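Side-chain contacts in putative lipoprotein (Bacteroides fragilis, PDB 3QNK), which probably binds glycans at the outer membrane and passes them to a partner transporter, as other members of the SusD family do: residues Arg115-Phe120 with Tyr185-Arg190; Asp154-Asp159 with Ser189-Tyr194; Lys181-Ala186 with Ile387-Ala392; Ile394-Ala399 with Ile445-Glu450. All coordinates share one frame; numbering follows the deposited sequence.

How the interactions relate
Helix 181-194 shows how one helix can collect contacts from distant parts of a chain. From the N terminus, interaction 1 joins helix 101-126 to 185-190, closing a loop of 64 residues that contains helix 149-166, where interaction 2 starts; both end on helix 181-194, and they overlap at Ser189 and Arg190. Interaction 3 starts earlier on that helix, at 181-186, and closes a loop of some 200 residues at 387-392, so it crosses interaction 2. It joins the two family regions of the chain. Interaction 4 follows in series, tying helix 391-405 to the end of helix 432-446. Arg390 links interactions 3 and 4 through salt bridges to Glu446 and Glu450.

Interaction 1 (Arg115-Phe120 with Tyr185-Arg190); sequences RAMFYF and YALKSR
Leu187 meets two apolar partners of helix 101-126, one with each of its methyl groups. CD2 of Leu187 lies 4.0 Å from CB of Met117, a selenomethionine here, and the two side chains cross at about a right angle; the bent end of the Met117 chain brings its CE back to the same methyl. The other branch, CD1 of Leu187, is 4.0 Å from CD2 of Phe120, where leucine and ring run past each other in opposite directions. A second kind of contact comes from Arg190, whose CD approaches the rim of the Phe120 ring near its plane, 3.7 Å from CE2. The guanidinium plane is turned 48° from the ring, and the charged end forms a salt bridge with Glu393. No hydrogen bond joins the two segments, whose axes come within 11.4 Å of each other, 26° from parallel. Cohesion across this buried helix pair is therefore apolar, with arginine lending its aliphatic stem to the packing while its guanidinium is paired with Glu393.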
loop_
_atom_site.group_PDB
_atom_site.type_symbol
_atom_site.label_atom_id
_atom_site.label_comp_id
_atom_site.label_asym_id
_atom_site.label_seq_id
_atom_site.Cartn_x
_atom_site.Cartn_y
_atom_site.Cartn_z
ATOM N N ARG B 115 9.083 -16.815 5.437
ATOM C CA ARG B 115 8.960 -15.940 6.609
ATOM C C ARG B 115 10.317 -15.359 6.995
ATOM O O ARG B 115 10.389 -14.181 7.363
ATOM C CB ARG B 115 8.314 -16.658 7.810
ATOM C CG ARG B 115 7.983 -15.696 8.960
ATOM C CD ARG B 115 7.168 -16.335 10.042
ATOM N NE ARG B 115 7.958 -17.306 10.790
ATOM C CZ ARG B 115 7.525 -17.934 11.875
ATOM N NH1 ARG B 115 6.304 -17.694 12.350
ATOM N NH2 ARG B 115 8.302 -18.813 12.490
ATOM N N ALA B 116 11.388 -16.173 6.880
ATOM C CA ALA B 116 12.765 -15.765 7.160
ATOM C C ALA B 116 13.194 -14.678 6.187
ATOM O O ALA B 116 13.771 -13.667 6.590
ATOM C CB ALA B 116 13.686 -16.963 7.052
HETATM N N MSE B 117 12.868 -14.869 4.909
HETATM C CA MSE B 117 13.155 -13.934 3.838
HETATM C C MSE B 117 12.439 -12.605 4.059
HETATM O O MSE B 117 13.047 -11.558 3.823
HETATM C CB MSE B 117 12.756 -14.549 2.492
HETATM C CG MSE B 117 12.826 -13.558 1.357
HETATM SE SE MSE B 117 12.735 -14.424 -0.319
HETATM C CE MSE B 117 14.606 -14.949 -0.443
ATOM N N PHE B 118 11.178 -12.640 4.500
ATOM C CA PHE B 118 10.376 -11.428 4.728
ATOM C C PHE B 118 10.906 -10.637 5.905
ATOM O O PHE B 118 11.070 -9.427 5.761
ATOM C CB PHE B 118 8.884 -11.749 4.910
ATOM C CG PHE B 118 8.241 -12.383 3.704
ATOM C CD1 PHE B 118 8.604 -12.003 2.418
ATOM C CD2 PHE B 118 7.238 -13.325 3.847
ATOM C CE1 PHE B 118 8.004 -12.587 1.298
ATOM C CE2 PHE B 118 6.636 -13.912 2.723
ATOM C CZ PHE B 118 7.022 -13.530 1.455
ATOM N N TYR B 119 11.228 -11.306 7.036
ATOM C CA TYR B 119 11.787 -10.648 8.208
ATOM C C TYR B 119 13.177 -10.094 7.917
ATOM O O TYR B 119 13.502 -8.999 8.397
ATOM C CB TYR B 119 11.840 -11.575 9.408
ATOM C CG TYR B 119 10.636 -11.458 10.328
ATOM C CD1 TYR B 119 10.391 -10.288 11.046
ATOM C CD2 TYR B 119 9.782 -12.537 10.532
ATOM C CE1 TYR B 119 9.289 -10.177 11.892
ATOM C CE2 TYR B 119 8.688 -12.439 11.389
ATOM C CZ TYR B 119 8.436 -11.254 12.046
ATOM O OH TYR B 119 7.358 -11.169 12.879
ATOM N N PHE B 120 13.986 -10.805 7.095
ATOM C CA PHE B 120 15.326 -10.330 6.736
ATOM C C PHE B 120 15.246 -9.023 5.969
ATOM O O PHE B 120 16.067 -8.166 6.228
ATOM C CB PHE B 120 16.112 -11.374 5.936
ATOM C CG PHE B 120 17.557 -11.021 5.635
ATOM C CD1 PHE B 120 18.395 -10.517 6.630
ATOM C CD2 PHE B 120 18.104 -11.267 4.377
ATOM C CE1 PHE B 120 19.738 -10.216 6.348
ATOM C CE2 PHE B 120 19.452 -10.985 4.110
ATOM C CZ PHE B 120 20.253 -10.462 5.091
ATOM N N TYR B 185 20.190 -22.682 2.877
ATOM C CA TYR B 185 21.569 -22.579 3.351
ATOM C C TYR B 185 22.232 -21.324 2.808
ATOM O O TYR B 185 22.930 -20.629 3.559
ATOM C CB TYR B 185 22.383 -23.825 2.975
ATOM C CG TYR B 185 22.302 -24.953 3.984
ATOM C CD1 TYR B 185 22.843 -24.815 5.261
ATOM C CD2 TYR B 185 21.770 -26.197 3.631
ATOM C CE1 TYR B 185 22.774 -25.853 6.191
ATOM C CE2 TYR B 185 21.734 -27.259 4.539
ATOM C CZ TYR B 185 22.238 -27.083 5.819
ATOM O OH TYR B 185 22.193 -28.123 6.723
ATOM N N ALA B 186 21.999 -21.016 1.515
ATOM C CA ALA B 186 22.536 -19.820 0.873
ATOM C C ALA B 186 22.003 -18.545 1.564
ATOM O O ALA B 186 22.808 -17.666 1.871
ATOM C CB ALA B 186 22.202 -19.813 -0.606
ATOM N N LEU B 187 20.691 -18.476 1.889
ATOM C CA LEU B 187 20.169 -17.298 2.577
ATOM C C LEU B 187 20.749 -17.229 3.972
ATOM O O LEU B 187 21.155 -16.138 4.380
ATOM C CB LEU B 187 18.625 -17.235 2.610
ATOM C CG LEU B 187 17.966 -15.893 3.092
ATOM C CD1 LEU B 187 18.436 -14.702 2.293
ATOM C CD2 LEU B 187 16.451 -15.961 3.053
ATOM N N LYS B 188 20.885 -18.386 4.655
ATOM C CA LYS B 188 21.442 -18.507 6.001
ATOM C C LYS B 188 22.825 -17.876 6.049
ATOM O O LYS B 188 23.053 -17.014 6.901
ATOM C CB LYS B 188 21.487 -19.984 6.448
ATOM C CG LYS B 188 21.434 -20.225 7.953
ATOM C CD LYS B 188 21.115 -21.670 8.355
ATOM C CE LYS B 188 21.853 -22.091 9.623
ATOM N NZ LYS B 188 23.160 -22.787 9.357
ATOM N N SER B 189 23.720 -18.228 5.085
ATOM C CA SER B 189 25.097 -17.698 5.029
ATOM C C SER B 189 25.116 -16.161 4.915
ATOM O O SER B 189 25.958 -15.541 5.568
ATOM C CB SER B 189 25.894 -18.328 3.886
ATOM O OG SER B 189 25.535 -17.862 2.595
ATOM N N ARG B 190 24.197 -15.539 4.126
ATOM C CA ARG B 190 24.147 -14.077 4.006
ATOM C C ARG B 190 23.660 -13.440 5.298
ATOM O O ARG B 190 24.302 -12.496 5.772
ATOM C CB ARG B 190 23.257 -13.639 2.852
ATOM C CG ARG B 190 23.448 -12.171 2.521
ATOM C CD ARG B 190 22.260 -11.650 1.769
ATOM N NE ARG B 190 22.225 -12.183 0.411
ATOM C CZ ARG B 190 21.300 -11.887 -0.492
ATOM N NH1 ARG B 190 20.302 -11.065 -0.187
ATOM N NH2 ARG B 190 21.359 -12.416 -1.708
#

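Interaction 2 (Asp154-Asp159 with Ser189-Tyr194); sequences DFILED and SRVELY
Leu157 and Val191 lie alongside each other and point opposite ways, so that CD2 of the leucine reaches CG1 of the valine at 3.7 Å. The same valine branch also receives Ile156: CG2 of Ile156 is 3.7 Å from CG1 of Val191, the two side chains meeting at a slant. With its CG1 anti to the backbone N (chi1 177°), Val191 lets this one methyl touch both partners, which come at about a right angle to each other, while its CG2 also reaches Ile156 CG2. Leu157 extends the contact to Glu192, where CD2 comes within 3.6 Å of CG, a methylene of the extended acid chain. The carboxylate lies beyond the contact, its OE1 hydrogen-bonded to Ser204 OG on helix 198-209. The two segments run antiparallel at 161°, with axes 10.2 Å apart. Helix 181-194 is thus packed among neighbours: helix 149-166 through this apolar patch, helix 198-209 beyond Glu192, helix 391-405 at Leu193, and helix 101-126 through Phe120 at Arg190.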
loop_
_atom_site.group_PDB
_atom_site.type_symbol
_atom_site.label_atom_id
_atom_site.label_comp_id
_atom_site.label_asym_id
_atom_site.label_seq_id
_atom_site.Cartn_x
_atom_site.Cartn_y
_atom_site.Cartn_z
ATOM N N ASP B 154 18.416 -14.106 15.254
ATOM C CA ASP B 154 18.182 -15.439 15.833
ATOM C C ASP B 154 16.876 -16.033 15.295
ATOM O O ASP B 154 16.868 -17.193 14.895
ATOM C CB ASP B 154 18.135 -15.391 17.366
ATOM C CG ASP B 154 19.449 -15.170 18.075
ATOM O OD1 ASP B 154 20.510 -15.319 17.428
ATOM O OD2 ASP B 154 19.426 -14.932 19.298
ATOM N N PHE B 155 15.790 -15.227 15.253
ATOM C CA PHE B 155 14.478 -15.642 14.731
ATOM C C PHE B 155 14.600 -16.083 13.273
ATOM O O PHE B 155 14.201 -17.199 12.962
ATOM C CB PHE B 155 13.440 -14.502 14.877
ATOM C CG PHE B 155 12.011 -14.885 14.598
ATOM C CD1 PHE B 155 11.528 -14.944 13.293
ATOM C CD2 PHE B 155 11.127 -15.133 15.635
ATOM C CE1 PHE B 155 10.208 -15.300 13.034
ATOM C CE2 PHE B 155 9.799 -15.452 15.375
ATOM C CZ PHE B 155 9.353 -15.547 14.073
ATOM N N ILE B 156 15.193 -15.235 12.404
ATOM C CA ILE B 156 15.409 -15.503 10.973
ATOM C C ILE B 156 16.187 -16.802 10.800
ATOM O O ILE B 156 15.771 -17.680 10.040
ATOM C CB ILE B 156 16.114 -14.315 10.246
ATOM C CG1 ILE B 156 15.247 -13.029 10.271
ATOM C CG2 ILE B 156 16.474 -14.688 8.807
ATOM C CD1 ILE B 156 16.045 -11.761 10.076
ATOM N N LEU B 157 17.293 -16.933 11.533
ATOM C CA LEU B 157 18.169 -18.102 11.427
ATOM C C LEU B 157 17.527 -19.371 11.959
ATOM O O LEU B 157 17.823 -20.440 11.437
ATOM C CB LEU B 157 19.516 -17.820 12.107
ATOM C CG LEU B 157 20.391 -16.761 11.387
ATOM C CD1 LEU B 157 21.549 -16.306 12.241
ATOM C CD2 LEU B 157 20.838 -17.254 10.035
ATOM N N GLU B 158 16.619 -19.282 12.949
ATOM C CA GLU B 158 15.919 -20.472 13.434
ATOM C C GLU B 158 14.939 -20.962 12.368
ATOM O O GLU B 158 14.848 -22.163 12.146
ATOM C CB GLU B 158 15.220 -20.219 14.767
ATOM C CG GLU B 158 15.875 -21.001 15.894
ATOM C CD GLU B 158 15.927 -22.514 15.731
ATOM O OE1 GLU B 158 14.847 -23.148 15.697
ATOM O OE2 GLU B 158 17.050 -23.067 15.667
ATOM N N ASP B 159 14.282 -20.025 11.649
ATOM C CA ASP B 159 13.364 -20.315 10.533
ATOM C C ASP B 159 14.124 -20.983 9.389
ATOM O O ASP B 159 13.635 -21.970 8.841
ATOM C CB ASP B 159 12.658 -19.033 10.023
ATOM C CG ASP B 159 11.249 -18.779 10.560
ATOM O OD1 ASP B 159 10.647 -19.718 11.125
ATOM O OD2 ASP B 159 10.730 -17.651 10.367
ATOM N N SER B 189 23.720 -18.228 5.085
ATOM C CA SER B 189 25.097 -17.698 5.029
ATOM C C SER B 189 25.116 -16.161 4.915
ATOM O O SER B 189 25.958 -15.541 5.568
ATOM C CB SER B 189 25.894 -18.328 3.886
ATOM O OG SER B 189 25.535 -17.862 2.595
ATOM N N ARG B 190 24.197 -15.539 4.126
ATOM C CA ARG B 190 24.147 -14.077 4.006
ATOM C C ARG B 190 23.660 -13.440 5.298
ATOM O O ARG B 190 24.302 -12.496 5.772
ATOM C CB ARG B 190 23.257 -13.639 2.852
ATOM C CG ARG B 190 23.448 -12.171 2.521
ATOM C CD ARG B 190 22.260 -11.650 1.769
ATOM N NE ARG B 190 22.225 -12.183 0.411
ATOM C CZ ARG B 190 21.300 -11.887 -0.492
ATOM N NH1 ARG B 190 20.302 -11.065 -0.187
ATOM N NH2 ARG B 190 21.359 -12.416 -1.708
ATOM N N VAL B 191 22.529 -13.971 5.881
ATOM C CA VAL B 191 21.956 -13.513 7.158
ATOM C C VAL B 191 23.043 -13.603 8.282
ATOM O O VAL B 191 23.220 -12.643 9.045
ATOM C CB VAL B 191 20.672 -14.290 7.512
ATOM C CG1 VAL B 191 20.122 -13.861 8.860
ATOM C CG2 VAL B 191 19.612 -14.082 6.447
ATOM N N GLU B 192 23.805 -14.705 8.316
ATOM C CA GLU B 192 24.888 -14.905 9.271
ATOM C C GLU B 192 26.035 -13.912 9.038
ATOM O O GLU B 192 26.628 -13.426 9.999
ATOM C CB GLU B 192 25.425 -16.346 9.214
ATOM C CG GLU B 192 24.467 -17.414 9.737
ATOM C CD GLU B 192 24.772 -18.859 9.353
ATOM O OE1 GLU B 192 25.357 -19.079 8.268
ATOM O OE2 GLU B 192 24.404 -19.778 10.122
ATOM N N LEU B 193 26.337 -13.589 7.768
ATOM C CA LEU B 193 27.400 -12.645 7.421
ATOM C C LEU B 193 27.010 -11.224 7.835
ATOM O O LEU B 193 27.840 -10.473 8.372
ATOM C CB LEU B 193 27.710 -12.718 5.912
ATOM C CG LEU B 193 28.893 -11.885 5.392
ATOM C CD1 LEU B 193 30.222 -12.376 5.964
ATOM C CD2 LEU B 193 28.933 -11.890 3.896
ATOM N N TYR B 194 25.738 -10.864 7.591
ATOM C CA TYR B 194 25.166 -9.566 7.957
ATOM C C TYR B 194 25.278 -9.356 9.471
ATOM O O TYR B 194 25.607 -8.248 9.866
ATOM C CB TYR B 194 23.703 -9.437 7.440
ATOM C CG TYR B 194 23.596 -8.989 5.986
ATOM C CD1 TYR B 194 24.571 -9.335 5.051
ATOM C CD2 TYR B 194 22.565 -8.154 5.565
ATOM C CE1 TYR B 194 24.525 -8.858 3.738
ATOM C CE2 TYR B 194 22.491 -7.696 4.237
ATOM C CZ TYR B 194 23.461 -8.075 3.320
ATOM O OH TYR B 194 23.407 -7.690 2.000
#

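Interaction 3 (Lys181-Ala186 with Ile387-Ala392); sequences KGAAYA and IILRYA
A classic beta bulge at Ile388 and Leu389, both facing Phe240, marks the corner where the chain enters the short strand 389-390, and Leu389 is the residue of this corner that packs on helix 181-194. A single methyl does the touching. CD1 of Leu389 lies 4.0 Å from CB of Ala186 and 4.4 Å from CB of Ala183, residues three apart and so roughly one helical turn from each other. The same methyl also lies near the carbonyl O of Ala183. With CG beside the backbone N (chi1 -58°), the leucine extends from the strand to the small alanine surface, whereas Arg390 sets off away from the helix towards Glu446 and Glu450. Ala186 also touches Ile239 of the neighbouring strand, whose backbone bonds to Leu389. No hydrogen bond spans the two segments. Here a leucine at a bulged edge strand packs one methyl against two alanines of a helix, joining a small antiparallel sheet to the helical part of a SusD-like fold.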
loop_
_atom_site.group_PDB
_atom_site.type_symbol
_atom_site.label_atom_id
_atom_site.label_comp_id
_atom_site.label_asym_id
_atom_site.label_seq_id
_atom_site.Cartn_x
_atom_site.Cartn_y
_atom_site.Cartn_z
ATOM N N LYS B 181 16.806 -26.787 -0.348
ATOM C CA LYS B 181 17.674 -26.912 0.817
ATOM C C LYS B 181 18.841 -25.915 0.631
ATOM O O LYS B 181 19.165 -25.154 1.546
ATOM C CB LYS B 181 18.146 -28.369 0.911
ATOM C CG LYS B 181 18.813 -28.818 2.197
ATOM C CD LYS B 181 19.261 -30.279 2.027
ATOM C CE LYS B 181 19.108 -31.118 3.275
ATOM N NZ LYS B 181 17.684 -31.291 3.714
ATOM N N GLY B 182 19.354 -25.849 -0.598
ATOM C CA GLY B 182 20.413 -24.943 -1.015
ATOM C C GLY B 182 20.045 -23.492 -0.861
ATOM O O GLY B 182 20.846 -22.712 -0.336
ATOM N N ALA B 183 18.821 -23.108 -1.284
ATOM C CA ALA B 183 18.355 -21.729 -1.138
ATOM C C ALA B 183 18.347 -21.326 0.336
ATOM O O ALA B 183 18.826 -20.243 0.674
ATOM C CB ALA B 183 16.974 -21.572 -1.755
ATOM N N ALA B 184 17.879 -22.227 1.223
ATOM C CA ALA B 184 17.825 -21.973 2.664
ATOM C C ALA B 184 19.235 -21.796 3.240
ATOM O O ALA B 184 19.467 -20.828 3.959
ATOM C CB ALA B 184 17.094 -23.093 3.372
ATOM N N TYR B 185 20.190 -22.682 2.877
ATOM C CA TYR B 185 21.569 -22.579 3.351
ATOM C C TYR B 185 22.232 -21.324 2.808
ATOM O O TYR B 185 22.930 -20.629 3.559
ATOM C CB TYR B 185 22.383 -23.825 2.975
ATOM C CG TYR B 185 22.302 -24.953 3.984
ATOM C CD1 TYR B 185 22.843 -24.815 5.261
ATOM C CD2 TYR B 185 21.770 -26.197 3.631
ATOM C CE1 TYR B 185 22.774 -25.853 6.191
ATOM C CE2 TYR B 185 21.734 -27.259 4.539
ATOM C CZ TYR B 185 22.238 -27.083 5.819
ATOM O OH TYR B 185 22.193 -28.123 6.723
ATOM N N ALA B 186 21.999 -21.016 1.515
ATOM C CA ALA B 186 22.536 -19.820 0.873
ATOM C C ALA B 186 22.003 -18.545 1.564
ATOM O O ALA B 186 22.808 -17.666 1.871
ATOM C CB ALA B 186 22.202 -19.813 -0.606
ATOM N N ILE B 387 17.586 -12.838 -9.888
ATOM C CA ILE B 387 18.277 -13.890 -9.141
ATOM C C ILE B 387 18.638 -13.372 -7.752
ATOM O O ILE B 387 19.622 -12.632 -7.569
ATOM C CB ILE B 387 19.494 -14.443 -9.901
ATOM C CG1 ILE B 387 19.066 -14.857 -11.327
ATOM C CG2 ILE B 387 20.097 -15.601 -9.118
ATOM C CD1 ILE B 387 20.199 -15.063 -12.322
ATOM N N ILE B 388 17.826 -13.776 -6.777
ATOM C CA ILE B 388 17.987 -13.378 -5.380
ATOM C C ILE B 388 19.226 -14.091 -4.814
ATOM O O ILE B 388 20.021 -13.459 -4.149
ATOM C CB ILE B 388 16.664 -13.629 -4.569
ATOM C CG1 ILE B 388 15.500 -12.773 -5.157
ATOM C CG2 ILE B 388 16.853 -13.294 -3.095
ATOM C CD1 ILE B 388 14.082 -13.233 -4.855
ATOM N N LEU B 389 19.434 -15.362 -5.132
ATOM C CA LEU B 389 20.598 -16.088 -4.645
ATOM C C LEU B 389 21.306 -16.850 -5.792
ATOM O O LEU B 389 20.690 -17.687 -6.466
ATOM C CB LEU B 389 20.212 -17.057 -3.505
ATOM C CG LEU B 389 19.545 -16.491 -2.234
ATOM C CD1 LEU B 389 18.898 -17.637 -1.422
ATOM C CD2 LEU B 389 20.551 -15.767 -1.368
ATOM N N ARG B 390 22.601 -16.512 -6.009
ATOM C CA ARG B 390 23.540 -17.096 -6.979
ATOM C C ARG B 390 24.656 -17.862 -6.269
ATOM O O ARG B 390 25.099 -17.434 -5.196
ATOM C CB ARG B 390 24.209 -15.983 -7.780
ATOM C CG ARG B 390 23.525 -15.473 -9.025
ATOM C CD ARG B 390 24.171 -14.125 -9.380
ATOM N NE ARG B 390 25.537 -14.339 -9.828
ATOM C CZ ARG B 390 26.485 -13.423 -9.899
ATOM N NH1 ARG B 390 26.233 -12.168 -9.565
ATOM N NH2 ARG B 390 27.687 -13.744 -10.336
ATOM N N TYR B 391 25.203 -18.904 -6.913
ATOM C CA TYR B 391 26.316 -19.686 -6.356
ATOM C C TYR B 391 27.575 -18.808 -6.070
ATOM O O TYR B 391 28.270 -19.072 -5.089
ATOM C CB TYR B 391 26.676 -20.850 -7.290
ATOM C CG TYR B 391 27.552 -21.929 -6.683
ATOM C CD1 TYR B 391 27.404 -22.311 -5.351
ATOM C CD2 TYR B 391 28.470 -22.625 -7.462
ATOM C CE1 TYR B 391 28.192 -23.317 -4.795
ATOM C CE2 TYR B 391 29.243 -23.655 -6.924
ATOM C CZ TYR B 391 29.100 -24.001 -5.589
ATOM O OH TYR B 391 29.838 -25.032 -5.066
ATOM N N ALA B 392 27.822 -17.743 -6.879
ATOM C CA ALA B 392 28.955 -16.829 -6.701
ATOM C C ALA B 392 29.039 -16.247 -5.278
ATOM O O ALA B 392 30.143 -16.053 -4.763
ATOM C CB ALA B 392 28.871 -15.699 -7.703
#

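Interaction 4 (Ile394-Ala399 with Ile445-Glu450); sequences IYLNDA and IEFAFE
Leu396 and Phe447 share the same first torsion, chi1 -73°, which sets each CG beside its own backbone N; from their facing backbones the two side chains slide past each other in opposite directions. The CD1 methyl of Leu396 arrives at the edge of the Phe447 ring, near its plane and 3.5 Å from CE2. Glu446 differs: its CG stands anti to the backbone N, at chi1 -166°, and the chain bends at chi2. Its aliphatic root is consequently what the leucine meets, CD1 of Leu396 lying 3.7 Å from CB of Glu446. One methyl thus touches both an aromatic edge and the stem of an acid. The carboxylate is occupied elsewhere, OE1 in a salt bridge with Arg318 and OE2 in salt bridges with Arg390 and Arg421; this buried cluster of opposite charges would be expected to favour the ionised acid. Phe447 is the first residue after helix 432-446 to leave helical backbone angles and opens a type II beta turn, with Glu450 N bonded to Phe447 O at 3.2 Å. Ile418 of helix 408-420 touches both Leu396 and Glu446. Helices 391-405, 408-420 and 432-446 follow one another in the chain, and this packing of a helix on the end of a later one suits the alpha-alpha superhelix of SusD-like proteins.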
loop_
_atom_site.group_PDB
_atom_site.type_symbol
_atom_site.label_atom_id
_atom_site.label_comp_id
_atom_site.label_asym_id
_atom_site.label_seq_id
_atom_site.Cartn_x
_atom_site.Cartn_y
_atom_site.Cartn_z
ATOM N N ILE B 394 28.178 -17.682 -2.399
ATOM C CA ILE B 394 28.679 -18.669 -1.450
ATOM C C ILE B 394 30.185 -18.453 -1.289
ATOM O O ILE B 394 30.654 -18.277 -0.172
ATOM C CB ILE B 394 28.308 -20.105 -1.904
ATOM C CG1 ILE B 394 26.783 -20.248 -2.136
ATOM C CG2 ILE B 394 28.859 -21.201 -0.992
ATOM C CD1 ILE B 394 25.861 -19.843 -0.982
ATOM N N TYR B 395 30.904 -18.328 -2.406
ATOM C CA TYR B 395 32.343 -18.129 -2.419
ATOM C C TYR B 395 32.766 -16.839 -1.721
ATOM O O TYR B 395 33.711 -16.857 -0.918
ATOM C CB TYR B 395 32.851 -18.132 -3.855
ATOM C CG TYR B 395 32.744 -19.487 -4.511
ATOM C CD1 TYR B 395 33.707 -20.465 -4.291
ATOM C CD2 TYR B 395 31.680 -19.794 -5.356
ATOM C CE1 TYR B 395 33.613 -21.716 -4.885
ATOM C CE2 TYR B 395 31.575 -21.047 -5.959
ATOM C CZ TYR B 395 32.546 -22.007 -5.716
ATOM O OH TYR B 395 32.499 -23.244 -6.305
ATOM N N LEU B 396 32.059 -15.739 -1.997
ATOM C CA LEU B 396 32.383 -14.421 -1.455
ATOM C C LEU B 396 31.989 -14.281 0.024
ATOM O O LEU B 396 32.750 -13.688 0.777
ATOM C CB LEU B 396 31.760 -13.315 -2.323
ATOM C CG LEU B 396 32.457 -13.120 -3.684
ATOM C CD1 LEU B 396 31.710 -12.177 -4.572
ATOM C CD2 LEU B 396 33.859 -12.618 -3.514
ATOM N N ASN B 397 30.868 -14.893 0.460
ATOM C CA ASN B 397 30.472 -14.928 1.871
ATOM C C ASN B 397 31.484 -15.745 2.662
ATOM O O ASN B 397 31.869 -15.359 3.759
ATOM C CB ASN B 397 29.069 -15.532 2.033
ATOM C CG ASN B 397 27.949 -14.704 1.444
ATOM O OD1 ASN B 397 28.139 -13.581 0.989
ATOM N ND2 ASN B 397 26.744 -15.241 1.460
ATOM N N ASP B 398 31.939 -16.861 2.074
ATOM C CA ASP B 398 32.941 -17.748 2.643
ATOM C C ASP B 398 34.288 -17.006 2.754
ATOM O O ASP B 398 34.908 -17.045 3.819
ATOM C CB ASP B 398 33.078 -19.025 1.775
ATOM C CG ASP B 398 33.677 -20.254 2.453
ATOM O OD1 ASP B 398 33.672 -20.308 3.702
ATOM O OD2 ASP B 398 34.121 -21.184 1.725
ATOM N N ALA B 399 34.724 -16.311 1.660
ATOM C CA ALA B 399 35.982 -15.556 1.639
ATOM C C ALA B 399 36.002 -14.500 2.751
ATOM O O ALA B 399 36.979 -14.408 3.505
ATOM C CB ALA B 399 36.174 -14.895 0.285
ATOM N N ILE B 445 32.093 -5.664 -7.552
ATOM C CA ILE B 445 32.054 -5.906 -8.984
ATOM C C ILE B 445 31.152 -7.100 -9.302
ATOM O O ILE B 445 30.355 -7.055 -10.253
ATOM C CB ILE B 445 33.486 -6.109 -9.519
ATOM C CG1 ILE B 445 34.363 -4.856 -9.303
ATOM C CG2 ILE B 445 33.504 -6.569 -10.978
ATOM C CD1 ILE B 445 33.879 -3.530 -10.017
ATOM N N GLU B 446 31.265 -8.160 -8.502
ATOM C CA GLU B 446 30.480 -9.357 -8.712
ATOM C C GLU B 446 29.002 -9.102 -8.587
ATOM O O GLU B 446 28.205 -9.588 -9.411
ATOM C CB GLU B 446 30.881 -10.463 -7.719
ATOM C CG GLU B 446 30.352 -11.851 -8.095
ATOM C CD GLU B 446 30.785 -12.360 -9.459
ATOM O OE1 GLU B 446 31.795 -11.862 -10.000
ATOM O OE2 GLU B 446 30.074 -13.213 -10.024
ATOM N N PHE B 447 28.634 -8.376 -7.530
ATOM C CA PHE B 447 27.230 -8.179 -7.213
ATOM C C PHE B 447 26.699 -6.781 -7.551
ATOM O O PHE B 447 25.634 -6.419 -7.044
ATOM C CB PHE B 447 26.967 -8.578 -5.745
ATOM C CG PHE B 447 27.026 -10.083 -5.657
ATOM C CD1 PHE B 447 26.006 -10.867 -6.195
ATOM C CD2 PHE B 447 28.139 -10.720 -5.127
ATOM C CE1 PHE B 447 26.103 -12.255 -6.205
ATOM C CE2 PHE B 447 28.221 -12.116 -5.106
ATOM C CZ PHE B 447 27.217 -12.874 -5.675
ATOM N N ALA B 448 27.357 -6.057 -8.495
ATOM C CA ALA B 448 26.876 -4.740 -8.902
ATOM C C ALA B 448 25.469 -4.874 -9.513
ATOM O O ALA B 448 25.225 -5.808 -10.267
ATOM C CB ALA B 448 27.842 -4.105 -9.891
ATOM N N PHE B 449 24.533 -4.001 -9.127
ATOM C CA PHE B 449 23.143 -3.926 -9.637
ATOM C C PHE B 449 22.326 -5.118 -9.224
ATOM O O PHE B 449 21.288 -5.398 -9.835
ATOM C CB PHE B 449 23.069 -3.684 -11.164
ATOM C CG PHE B 449 23.962 -2.528 -11.514
ATOM C CD1 PHE B 449 23.716 -1.257 -10.987
ATOM C CD2 PHE B 449 25.145 -2.732 -12.232
ATOM C CE1 PHE B 449 24.601 -0.200 -11.222
ATOM C CE2 PHE B 449 26.041 -1.684 -12.439
ATOM C CZ PHE B 449 25.748 -0.417 -11.961
ATOM N N GLU B 450 22.742 -5.779 -8.137
ATOM C CA GLU B 450 22.011 -6.934 -7.609
ATOM C C GLU B 450 21.496 -6.654 -6.213
ATOM O O GLU B 450 21.324 -7.581 -5.439
ATOM C CB GLU B 450 22.868 -8.186 -7.642
ATOM C CG GLU B 450 22.934 -8.783 -9.033
ATOM C CD GLU B 450 23.734 -10.064 -9.058
ATOM O OE1 GLU B 450 23.136 -11.158 -8.907
ATOM O OE2 GLU B 450 24.977 -9.960 -9.143
#